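Local coordinates for GDP-L-fucose synthase (Campylobacter jejuni subsp. jejuni serotype O:2, PDB 7M13), which is an NADPH-dependent oxidoreductase that makes GDP-D-glycero-L-gluco-heptose for the capsular polysaccharide and belongs to the fucose synthase subfamily, at residues Leu46-Gln49 and Gln50-Ala53; Val94-Asn97 and Ser98-Asn101; Ala251-Ala254 and Ile255-Gln259; Ser153-Gln157 and Tyr158-Phe162. One frame throughout, in Å; residues are numbered along the deposited sequence. Where two conformers were deposited one is given.

All four contacts are local and lie on helices, or at helix ends, of the NADP-binding Rossmann domain. Contact 1 is nearest the cofactor, since its Leu-46 binds the adenine. It packs on contact 2, with Ala-53 CB 3.5 Å from Asn-97 OD1. Contact 2 also meets contact 4, where His-96 ND1 and Tyr-154 OH lie 2.7 Å apart in a probable hydrogen bond. Contacts 1 and 4 do not touch; their centres are about 21 Å apart, and contact 2, on helix 80-100, touches both. Contact 3 touches none of the others. Its nearest atoms come within about 6 Å of contact 4, and its Ala-254 side chain is about 10 Å from the cofactor.

Contact 1. Residues Leu46-Gln49 and Gln50-Ala53; sequences LVNQ and QAVA. With NAP (NADP nicotinamide-adenine-dinucleotide phosphate), chain E.
Asn-48 OD1 accepts from Ala-51 N at 2.8 Å, and the donor lies in the plane of the amide carbonyl. With CG anti to the backbone N (chi1 -175°), the amide reaches over the first turn of helix 49-59 and caps it. The other end of this amide is also used. Asn-48 ND2 donates to a water at 3.1 Å, and that water donates to Gln-50 OE1. Two ordinary helical bonds follow, Val-52 N to Asn-48 O and Ala-53 N to Gln-49 O. On the cofactor side, Leu-46 N donates to N1A of the NADP adenine at 3.0 Å in an almost straight bond (175°). The Leu-46 side chain divides its contacts. CD1 lies 3.7 Å from C2A of the adenine, while CD2 meets Val-52 CG2 at 3.9 Å, the two side chains crossing at about a right angle. Val-52 CG2 also sits 3.6 Å from Leu-46 O. That carbonyl is further bound by Asn-93 of helix 80-100. Gln-50 packs on Gln-50 of the second subunit, so this helix start also borders the dimer interface. It is a classic asparagine N-cap, placed directly after the adenine-binding loop of a Rossmann fold.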
loop_
_atom_site.group_PDB
_atom_site.type_symbol
_atom_site.label_atom_id
_atom_site.label_comp_id
_atom_site.label_asym_id
_atom_site.label_seq_id
_atom_site.Cartn_x
_atom_site.Cartn_y
_atom_site.Cartn_z
ATOM N N LEU B 46 14.903 -3.661 -11.595
ATOM C CA LEU B 46 14.502 -3.822 -10.175
ATOM C C LEU B 46 13.006 -4.184 -10.029
ATOM O O LEU B 46 12.632 -4.601 -8.922
ATOM C CB LEU B 46 14.798 -2.522 -9.424
ATOM C CG LEU B 46 16.298 -2.263 -9.233
ATOM C CD1 LEU B 46 16.491 -0.902 -8.616
ATOM C CD2 LEU B 46 16.909 -3.325 -8.377
ATOM N N VAL B 47 12.233 -4.118 -11.110
ATOM C CA VAL B 47 10.828 -4.601 -11.116
ATOM C C VAL B 47 10.816 -6.131 -11.157
ATOM O O VAL B 47 9.773 -6.706 -10.839
ATOM C CB VAL B 47 10.034 -3.940 -12.250
ATOM C CG1 VAL B 47 8.656 -4.549 -12.442
ATOM C CG2 VAL B 47 9.923 -2.442 -12.009
ATOM N N ASN B 48 11.880 -6.755 -11.655
ATOM C CA ASN B 48 11.894 -8.207 -11.899
ATOM C C ASN B 48 12.392 -8.930 -10.648
ATOM O O ASN B 48 13.587 -8.856 -10.328
ATOM C CB ASN B 48 12.717 -8.516 -13.156
ATOM C CG ASN B 48 12.658 -9.988 -13.525
ATOM O OD1 ASN B 48 13.437 -10.758 -13.008
ATOM N ND2 ASN B 48 11.641 -10.399 -14.283
ATOM N N GLN B 49 11.490 -9.598 -9.959
ATOM C CA GLN B 49 11.778 -10.312 -8.718
ATOM C C GLN B 49 12.902 -11.324 -8.909
ATOM O O GLN B 49 13.820 -11.353 -8.109
ATOM C CB GLN B 49 10.487 -10.953 -8.242
ATOM C CG GLN B 49 10.714 -11.792 -7.014
ATOM C CD GLN B 49 9.460 -12.516 -6.612
ATOM O OE1 GLN B 49 8.923 -12.340 -5.515
ATOM N NE2 GLN B 49 9.016 -13.352 -7.498
ATOM N N GLN B 50 12.863 -12.104 -9.992
ATOM C CA GLN B 50 13.892 -13.136 -10.234
ATOM C C GLN B 50 15.270 -12.467 -10.318
ATOM O O GLN B 50 16.197 -12.969 -9.684
ATOM C CB GLN B 50 13.542 -13.916 -11.496
ATOM C CG GLN B 50 14.553 -15.001 -11.824
ATOM C CD GLN B 50 14.244 -15.703 -13.127
ATOM O OE1 GLN B 50 13.385 -15.308 -13.918
ATOM N NE2 GLN B 50 14.966 -16.782 -13.353
ATOM N N ALA B 51 15.387 -11.402 -11.085
ATOM C CA ALA B 51 16.718 -10.766 -11.269
ATOM C C ALA B 51 17.192 -10.178 -9.931
ATOM O O ALA B 51 18.402 -10.192 -9.598
ATOM C CB ALA B 51 16.646 -9.718 -12.332
ATOM N N VAL B 52 16.290 -9.562 -9.168
ATOM C CA VAL B 52 16.685 -8.928 -7.890
ATOM C C VAL B 52 17.101 -10.000 -6.876
ATOM O O VAL B 52 18.133 -9.838 -6.200
ATOM C CB VAL B 52 15.578 -8.009 -7.360
ATOM C CG1 VAL B 52 15.962 -7.507 -5.981
ATOM C CG2 VAL B 52 15.356 -6.863 -8.312
ATOM N N ALA B 53 16.373 -11.112 -6.796
ATOM C CA ALA B 53 16.729 -12.194 -5.888
ATOM C C ALA B 53 18.124 -12.725 -6.263
ATOM O O ALA B 53 18.938 -12.946 -5.372
ATOM C CB ALA B 53 15.638 -13.228 -5.958
HETATM P PA NAP E . 15.799 9.866 -10.106
HETATM O O1A NAP E . 14.460 9.962 -10.776
HETATM O O2A NAP E . 16.796 10.961 -10.399
HETATM O O5B NAP E . 16.528 8.516 -10.440
HETATM C C5B NAP E . 15.843 7.270 -10.327
HETATM C C4B NAP E . 16.794 6.212 -10.793
HETATM O O4B NAP E . 16.141 4.936 -10.590
HETATM C C3B NAP E . 17.163 6.292 -12.289
HETATM O O3B NAP E . 18.579 6.306 -12.430
HETATM C C2B NAP E . 16.488 5.064 -12.889
HETATM O O2B NAP E . 17.242 4.444 -13.932
HETATM C C1B NAP E . 16.445 4.114 -11.697
HETATM N N9A NAP E . 15.410 3.114 -11.853
HETATM C C8A NAP E . 14.069 3.306 -11.983
HETATM N N7A NAP E . 13.395 2.208 -12.228
HETATM C C5A NAP E . 14.361 1.226 -12.275
HETATM C C6A NAP E . 14.283 -0.157 -12.515
HETATM N N6A NAP E . 13.150 -0.805 -12.806
HETATM N N1A NAP E . 15.448 -0.843 -12.502
HETATM C C2A NAP E . 16.588 -0.189 -12.243
HETATM N N3A NAP E . 16.777 1.112 -12.012
HETATM C C4A NAP E . 15.611 1.768 -12.051
HETATM O O3 NAP E . 15.569 9.780 -8.527
HETATM P PN NAP E . 15.797 10.905 -7.437
HETATM O O1N NAP E . 15.137 12.144 -7.903
HETATM O O2N NAP E . 17.241 10.908 -7.124
HETATM O O5D NAP E . 14.967 10.288 -6.203
HETATM C C5D NAP E . 15.601 9.472 -5.244
HETATM C C4D NAP E . 14.575 9.098 -4.212
HETATM O O4D NAP E . 14.109 10.293 -3.527
HETATM C C3D NAP E . 13.325 8.400 -4.765
HETATM O O3D NAP E . 12.838 7.420 -3.838
HETATM C C2D NAP E . 12.376 9.556 -4.904
HETATM O O2D NAP E . 11.007 9.168 -4.976
HETATM C C1D NAP E . 12.691 10.364 -3.662
HETATM N N1N NAP E . 12.236 11.765 -3.809
HETATM C C2N NAP E . 12.741 12.589 -4.776
HETATM C C3N NAP E . 12.245 13.836 -4.947
HETATM C C7N NAP E . 12.746 14.770 -5.991
HETATM O O7N NAP E . 12.362 15.957 -5.970
HETATM N N7N NAP E . 13.595 14.292 -6.897
HETATM C C4N NAP E . 11.215 14.337 -4.058
HETATM C C5N NAP E . 10.758 13.428 -3.031
HETATM C C6N NAP E . 11.202 12.210 -2.987
HETATM P P2B NAP E . 17.225 5.060 -15.427
HETATM O O1X NAP E . 18.124 6.261 -15.328
HETATM O O2X NAP E . 15.845 5.340 -15.828
HETATM O O3X NAP E . 17.820 3.928 -16.286
HETATM O O HOH W 1 11.191 -13.419 -14.235
#

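Contact 2. Residues Val94-Asn97 and Ser98-Asn101; sequences VIHN and SFLN
This is an i to i+3 and i+4 contact in the last turns of helix 80-100, where Val-94 to Asn-97 meet Ser-98 to Asn-101. Ser-98 turns its hydroxyl back along the helix, with OG beside its own backbone N (chi1 -69°). OG donates to Val-94 O at 2.7 Å. Ser-98 N reaches the same oxygen from the other face of the carbonyl plane, so two donors grip it. Asn-97 O is shared in a similar way at the helix end. It takes a weak bond from Asn-101 N and a straighter one from Asn-101 ND2 (2.9 Å, 168°); Asn-97 O lies almost in the plane of the Asn-101 amide. A water joins Asn-101 ND2 to Asn-97 OD1. Asn-101 OD1 is held by Lys-60, and Asn-97 ND2 by Asn-93 O. Leu-100 CD1 lies 3.4 Å from His-96 NE2. The His-96 and Phe-99 rings meet obliquely, with centroids 5.9 Å apart and planes at 47°. His-96 also stacks on Tyr-85 of the second subunit, and its ND1 is hydrogen-bonded to Tyr-154 OH. The contact thus ends the helix of a beta-alpha-beta unit, strand 63-66, helix 80-100, strand 105-111, with an asparagine folded back on the last turn.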
loop_
_atom_site.group_PDB
_atom_site.type_symbol
_atom_site.label_atom_id
_atom_site.label_comp_id
_atom_site.label_asym_id
_atom_site.label_seq_id
_atom_site.Cartn_x
_atom_site.Cartn_y
_atom_site.Cartn_z
ATOM N N VAL B 94 13.487 -5.144 -3.420
ATOM C CA VAL B 94 14.764 -4.777 -2.752
ATOM C C VAL B 94 14.627 -4.997 -1.246
ATOM O O VAL B 94 15.520 -5.575 -0.633
ATOM C CB VAL B 94 15.147 -3.335 -3.111
ATOM C CG1 VAL B 94 16.297 -2.826 -2.274
ATOM C CG2 VAL B 94 15.449 -3.250 -4.599
ATOM N N ILE B 95 13.502 -4.625 -0.644
ATOM C CA ILE B 95 13.371 -4.728 0.822
ATOM C C ILE B 95 13.338 -6.215 1.214
ATOM O O ILE B 95 14.058 -6.641 2.126
ATOM C CB ILE B 95 12.158 -3.954 1.341
ATOM C CG1 ILE B 95 12.355 -2.456 1.148
ATOM C CG2 ILE B 95 11.918 -4.305 2.799
ATOM C CD1 ILE B 95 11.083 -1.650 1.307
ATOM N N HIS B 96 12.513 -7.026 0.548
ATOM C CA HIS B 96 12.392 -8.442 0.942
ATOM C C HIS B 96 13.719 -9.174 0.687
ATOM O O HIS B 96 14.109 -9.978 1.547
ATOM C CB HIS B 96 11.230 -9.126 0.214
ATOM C CG HIS B 96 11.066 -10.528 0.641
ATOM N ND1 HIS B 96 10.575 -10.804 1.875
ATOM C CD2 HIS B 96 11.334 -11.710 0.037
ATOM C CE1 HIS B 96 10.529 -12.125 2.031
ATOM N NE2 HIS B 96 10.977 -12.700 0.923
ATOM N N ASN B 97 14.348 -8.957 -0.469
ATOM C CA ASN B 97 15.614 -9.672 -0.784
ATOM C C ASN B 97 16.760 -9.151 0.078
ATOM O O ASN B 97 17.635 -9.937 0.413
ATOM C CB ASN B 97 15.902 -9.714 -2.278
ATOM C CG ASN B 97 14.932 -10.677 -2.926
ATOM O OD1 ASN B 97 15.076 -11.898 -2.741
ATOM N ND2 ASN B 97 13.860 -10.160 -3.518
ATOM N N SER B 98 16.666 -7.941 0.624
ATOM C CA SER B 98 17.643 -7.445 1.624
ATOM C C SER B 98 17.478 -8.267 2.899
ATOM O O SER B 98 18.465 -8.749 3.433
ATOM C CB SER B 98 17.457 -5.974 1.902
ATOM O OG SER B 98 17.827 -5.181 0.802
ATOM N N PHE B 99 16.250 -8.430 3.369
ATOM C CA PHE B 99 15.943 -9.260 4.547
ATOM C C PHE B 99 16.448 -10.690 4.297
ATOM O O PHE B 99 17.086 -11.270 5.224
ATOM C CB PHE B 99 14.438 -9.225 4.856
ATOM C CG PHE B 99 13.967 -10.408 5.653
ATOM C CD1 PHE B 99 14.287 -10.544 6.988
ATOM C CD2 PHE B 99 13.242 -11.403 5.015
ATOM C CE1 PHE B 99 13.873 -11.652 7.706
ATOM C CE2 PHE B 99 12.799 -12.495 5.736
ATOM C CZ PHE B 99 13.122 -12.618 7.064
ATOM N N LEU B 100 16.151 -11.277 3.132
ATOM C CA LEU B 100 16.453 -12.710 2.920
ATOM C C LEU B 100 17.967 -12.925 2.944
ATOM O O LEU B 100 18.409 -14.068 3.251
ATOM C CB LEU B 100 15.879 -13.193 1.588
ATOM C CG LEU B 100 14.391 -13.494 1.539
ATOM C CD1 LEU B 100 14.005 -13.963 0.142
ATOM C CD2 LEU B 100 14.018 -14.544 2.593
ATOM N N ASN B 101 18.739 -11.910 2.585
ATOM C CA ASN B 101 20.212 -12.018 2.391
ATOM C C ASN B 101 20.957 -11.253 3.486
ATOM O O ASN B 101 22.160 -11.003 3.325
ATOM C CB ASN B 101 20.591 -11.600 0.981
ATOM C CG ASN B 101 20.106 -12.598 -0.048
ATOM O OD1 ASN B 101 20.726 -13.653 -0.294
ATOM N ND2 ASN B 101 18.926 -12.352 -0.582
HETATM O O HOH W 2 17.555 -13.455 -2.829
#

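Contact 3. Residues Ala251-Ala254 and Ile255-Gln259; sequences ADVA and IYTMQ
Thr-257 lies one helical turn beyond Val-253, and its side chain folds back on that turn. Its CB rests 3.4 Å from Val-253 O and 3.5 Å from Ala-254 O. From CB, OG1 stands beside the backbone N (chi1 -61°), which points the hydroxyl at Val-253 O. OG1 donates to it at 2.8 Å. Thr-257 N donates to the same oxygen, and the two donors come from opposite faces of the carbonyl plane. The buried hydroxyl is therefore satisfied inside its own helix. Val-253 and Thr-257 lie side by side, with Val-253 CG2 4.2 Å from OG1. Ile-255 packs its CG1 on Ala-251 O at 3.3 Å, and CD1 stays close to it at 3.6 Å. Met-258 CG lies 3.6 Å from Ala-254 O. Ile-255 N, Tyr-256 N and Met-258 N make the usual i to i+4 bonds to the carbonyls of Ala-251, Asp-252 and Ala-254. Asp-252 is salt-bridged to Arg-31, and the Tyr-256 hydroxyl binds Leu-327 O. Helix 247-260 lies against the central sheet: Thr-257 packs on strand 162-171 and Met-258 on strand 63-66, while Ala-251, Ala-254 and Ile-255 face helix 19-30.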
loop_
_atom_site.group_PDB
_atom_site.type_symbol
_atom_site.label_atom_id
_atom_site.label_comp_id
_atom_site.label_asym_id
_atom_site.label_seq_id
_atom_site.Cartn_x
_atom_site.Cartn_y
_atom_site.Cartn_z
ATOM N N ALA B 251 22.563 13.109 0.909
ATOM C CA ALA B 251 23.598 12.076 1.095
ATOM C C ALA B 251 24.093 12.116 2.539
ATOM O O ALA B 251 24.224 11.073 3.194
ATOM C CB ALA B 251 24.708 12.281 0.108
ATOM N N ASP B 252 24.337 13.313 3.081
ATOM C CA ASP B 252 24.844 13.451 4.475
ATOM C C ASP B 252 23.868 12.809 5.463
ATOM O O ASP B 252 24.325 12.078 6.351
ATOM C CB ASP B 252 25.036 14.899 4.933
ATOM C CG ASP B 252 26.306 15.553 4.429
ATOM O OD1 ASP B 252 27.129 14.821 3.838
ATOM O OD2 ASP B 252 26.461 16.785 4.650
ATOM N N VAL B 253 22.572 13.106 5.358
ATOM C CA VAL B 253 21.611 12.579 6.367
ATOM C C VAL B 253 21.430 11.073 6.127
ATOM O O VAL B 253 21.261 10.339 7.085
ATOM C CB VAL B 253 20.260 13.333 6.454
ATOM C CG1 VAL B 253 19.444 13.239 5.177
ATOM C CG2 VAL B 253 19.468 12.890 7.668
ATOM N N ALA B 254 21.480 10.623 4.876
ATOM C CA ALA B 254 21.383 9.175 4.595
ATOM C C ALA B 254 22.559 8.435 5.215
ATOM O O ALA B 254 22.367 7.393 5.887
ATOM C CB ALA B 254 21.264 8.952 3.110
ATOM N N ILE B 255 23.768 8.997 5.094
ATOM C CA ILE B 255 24.952 8.343 5.701
ATOM C C ILE B 255 24.888 8.486 7.225
ATOM O O ILE B 255 25.186 7.546 7.985
ATOM C CB ILE B 255 26.251 8.904 5.109
ATOM C CG1 ILE B 255 26.348 8.564 3.622
ATOM C CG2 ILE B 255 27.411 8.354 5.921
ATOM C CD1 ILE B 255 27.369 9.374 2.867
ATOM N N TYR B 256 24.456 9.638 7.731
ATOM C CA TYR B 256 24.293 9.808 9.186
ATOM C C TYR B 256 23.315 8.770 9.755
ATOM O O TYR B 256 23.525 8.209 10.837
ATOM C CB TYR B 256 23.801 11.220 9.502
ATOM C CG TYR B 256 23.611 11.457 10.965
ATOM C CD1 TYR B 256 24.670 11.903 11.732
ATOM C CD2 TYR B 256 22.390 11.236 11.589
ATOM C CE1 TYR B 256 24.516 12.095 13.094
ATOM C CE2 TYR B 256 22.233 11.407 12.949
ATOM C CZ TYR B 256 23.307 11.843 13.699
ATOM O OH TYR B 256 23.176 12.044 15.053
ATOM N N THR B 257 22.218 8.550 9.039
ATOM C CA THR B 257 21.214 7.540 9.431
ATOM C C THR B 257 21.894 6.186 9.510
ATOM O O THR B 257 21.733 5.508 10.504
ATOM C CB THR B 257 20.040 7.504 8.436
ATOM O OG1 THR B 257 19.390 8.779 8.414
ATOM C CG2 THR B 257 18.951 6.563 8.927
ATOM N N MET B 258 22.601 5.769 8.461
ATOM C CA MET B 258 23.279 4.458 8.504
ATOM C C MET B 258 24.168 4.380 9.744
ATOM O O MET B 258 24.199 3.338 10.408
ATOM C CB MET B 258 24.179 4.258 7.277
ATOM C CG MET B 258 23.447 3.961 6.047
ATOM S SD MET B 258 22.451 2.420 6.198
ATOM C CE MET B 258 22.177 2.114 4.459
ATOM N N GLN B 259 24.896 5.455 10.045
ATOM C CA GLN B 259 25.944 5.362 11.071
ATOM C C GLN B 259 25.375 5.544 12.467
ATOM O O GLN B 259 26.101 5.218 13.429
ATOM C CB GLN B 259 27.050 6.391 10.824
ATOM C CG GLN B 259 27.785 6.213 9.529
ATOM C CD GLN B 259 28.414 4.852 9.400
ATOM O OE1 GLN B 259 27.728 3.850 9.253
ATOM N NE2 GLN B 259 29.737 4.812 9.368
#

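Contact 4. Residues Ser153-Gln157 and Tyr158-Phe162; sequences SYNIQ and YGTNF
The end of helix 138-158 turns here into strand 162-171, and the Asn-155 side chain ties the helix to the strand. Asn-155 OD1 accepts twice. Thr-160 OG1 donates at 2.8 Å, in the carbonyl plane and on a lone pair, and Phe-162 N donates at 2.9 Å, tilted from that plane. Asn-155 ND2 returns a bond to Phe-162 O at 2.8 Å. One amide thus pairs with both the N-H and the carbonyl of Phe-162, and its rotation is fixed by three bonds. The Thr-160 hydroxyl sits between its own backbone N and carbonyl carbon (chi1 56°), which aims it at the amide. A water donates to both Asn-155 O and Thr-160 O and bridges the turn. Gly-159 leaves the helix with positive phi, and its N makes a weak bond to Asn-155 O. Gln-157 and three aromatic residues pack beside this turn. Gln-157 lies extended along one face of the Tyr-158 ring, its CG 3.8 Å from the centroid. Its amide is stacked with the ring, planes 14° apart. Asp-82 of the second subunit binds both Gln-157 NE2 and Tyr-158 OH, so it holds this pair together at the dimer interface. Tyr-154 and Tyr-158 lie side by side and their rings meet obliquely, CD2 to CD2 3.6 Å. Tyr-154 CB lies 3.9 Å from Phe-162 CD2. The whole is a glycine-terminated helix end leading into a parallel strand, the helix-to-strand step of a Rossmann beta-alpha-beta crossover.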
loop_
_atom_site.group_PDB
_atom_site.type_symbol
_atom_site.label_atom_id
_atom_site.label_comp_id
_atom_site.label_asym_id
_atom_site.label_seq_id
_atom_site.Cartn_x
_atom_site.Cartn_y
_atom_site.Cartn_z
ATOM N N SER B 153 7.414 -2.648 9.143
ATOM C CA SER B 153 6.838 -3.982 9.471
ATOM C C SER B 153 7.945 -5.049 9.532
ATOM O O SER B 153 7.906 -5.934 10.392
ATOM C CB SER B 153 5.784 -4.355 8.473
ATOM O OG SER B 153 4.731 -3.392 8.474
ATOM N N TYR B 154 8.935 -4.981 8.653
ATOM C CA TYR B 154 10.128 -5.869 8.703
ATOM C C TYR B 154 10.887 -5.614 10.011
ATOM O O TYR B 154 11.318 -6.564 10.709
ATOM C CB TYR B 154 11.006 -5.714 7.461
ATOM C CG TYR B 154 10.560 -6.621 6.342
ATOM C CD1 TYR B 154 9.492 -6.295 5.539
ATOM C CD2 TYR B 154 11.079 -7.903 6.219
ATOM C CE1 TYR B 154 9.048 -7.157 4.550
ATOM C CE2 TYR B 154 10.634 -8.777 5.244
ATOM C CZ TYR B 154 9.594 -8.415 4.414
ATOM O OH TYR B 154 9.086 -9.270 3.455
ATOM N N ASN B 155 11.009 -4.353 10.398
ATOM C CA ASN B 155 11.762 -4.014 11.624
ATOM C C ASN B 155 11.057 -4.667 12.826
ATOM O O ASN B 155 11.707 -5.201 13.740
ATOM C CB ASN B 155 11.835 -2.504 11.790
ATOM C CG ASN B 155 12.679 -1.823 10.715
ATOM O OD1 ASN B 155 13.422 -2.470 9.948
ATOM N ND2 ASN B 155 12.548 -0.512 10.644
ATOM N N ILE B 156 9.732 -4.611 12.849
ATOM C CA ILE B 156 8.963 -5.132 13.998
ATOM C C ILE B 156 8.967 -6.660 13.971
ATOM O O ILE B 156 9.218 -7.289 15.022
ATOM C CB ILE B 156 7.542 -4.560 13.994
ATOM C CG1 ILE B 156 7.563 -3.053 14.253
ATOM C CG2 ILE B 156 6.665 -5.291 15.007
ATOM C CD1 ILE B 156 6.249 -2.367 14.029
ATOM N N GLN B 157 8.615 -7.272 12.851
ATOM C CA GLN B 157 8.444 -8.744 12.833
ATOM C C GLN B 157 9.810 -9.426 12.892
ATOM O O GLN B 157 9.928 -10.463 13.600
ATOM C CB GLN B 157 7.678 -9.217 11.598
ATOM C CG GLN B 157 7.635 -10.734 11.520
ATOM C CD GLN B 157 6.781 -11.299 10.408
ATOM O OE1 GLN B 157 6.162 -10.558 9.628
ATOM N NE2 GLN B 157 6.776 -12.622 10.281
ATOM N N TYR B 158 10.793 -8.949 12.145
ATOM C CA TYR B 158 12.049 -9.686 11.882
ATOM C C TYR B 158 13.251 -9.007 12.553
ATOM O O TYR B 158 14.364 -9.570 12.401
ATOM C CB TYR B 158 12.221 -9.835 10.384
ATOM C CG TYR B 158 11.249 -10.779 9.744
ATOM C CD1 TYR B 158 11.293 -12.129 10.052
ATOM C CD2 TYR B 158 10.350 -10.359 8.762
ATOM C CE1 TYR B 158 10.428 -13.024 9.451
ATOM C CE2 TYR B 158 9.521 -11.260 8.117
ATOM C CZ TYR B 158 9.543 -12.596 8.472
ATOM O OH TYR B 158 8.721 -13.515 7.863
ATOM N N GLY B 159 13.108 -7.860 13.200
ATOM C CA GLY B 159 14.260 -7.207 13.850
ATOM C C GLY B 159 15.233 -6.636 12.864
ATOM O O GLY B 159 16.423 -6.477 13.216
ATOM N N THR B 160 14.795 -6.306 11.641
ATOM C CA THR B 160 15.635 -5.613 10.654
ATOM C C THR B 160 15.858 -4.160 11.075
ATOM O O THR B 160 15.248 -3.674 12.075
ATOM C CB THR B 160 15.022 -5.713 9.250
ATOM O OG1 THR B 160 13.689 -5.199 9.311
ATOM C CG2 THR B 160 14.954 -7.136 8.745
ATOM N N ASN B 161 16.651 -3.470 10.269
ATOM C CA ASN B 161 16.956 -2.035 10.526
ATOM C C ASN B 161 16.871 -1.278 9.202
ATOM O O ASN B 161 17.875 -0.931 8.624
ATOM C CB ASN B 161 18.280 -1.808 11.269
ATOM C CG ASN B 161 18.129 -1.994 12.761
ATOM O OD1 ASN B 161 17.497 -1.176 13.437
ATOM N ND2 ASN B 161 18.688 -3.072 13.280
ATOM N N PHE B 162 15.642 -1.093 8.758
ATOM C CA PHE B 162 15.263 -0.493 7.466
ATOM C C PHE B 162 14.573 0.837 7.751
ATOM O O PHE B 162 13.480 0.848 8.322
ATOM C CB PHE B 162 14.325 -1.466 6.742
ATOM C CG PHE B 162 14.860 -2.831 6.361
ATOM C CD1 PHE B 162 16.206 -3.137 6.398
ATOM C CD2 PHE B 162 13.982 -3.776 5.876
ATOM C CE1 PHE B 162 16.657 -4.387 5.998
ATOM C CE2 PHE B 162 14.436 -5.026 5.483
ATOM C CZ PHE B 162 15.760 -5.322 5.569
HETATM O O HOH W 3 14.088 -4.007 14.547
#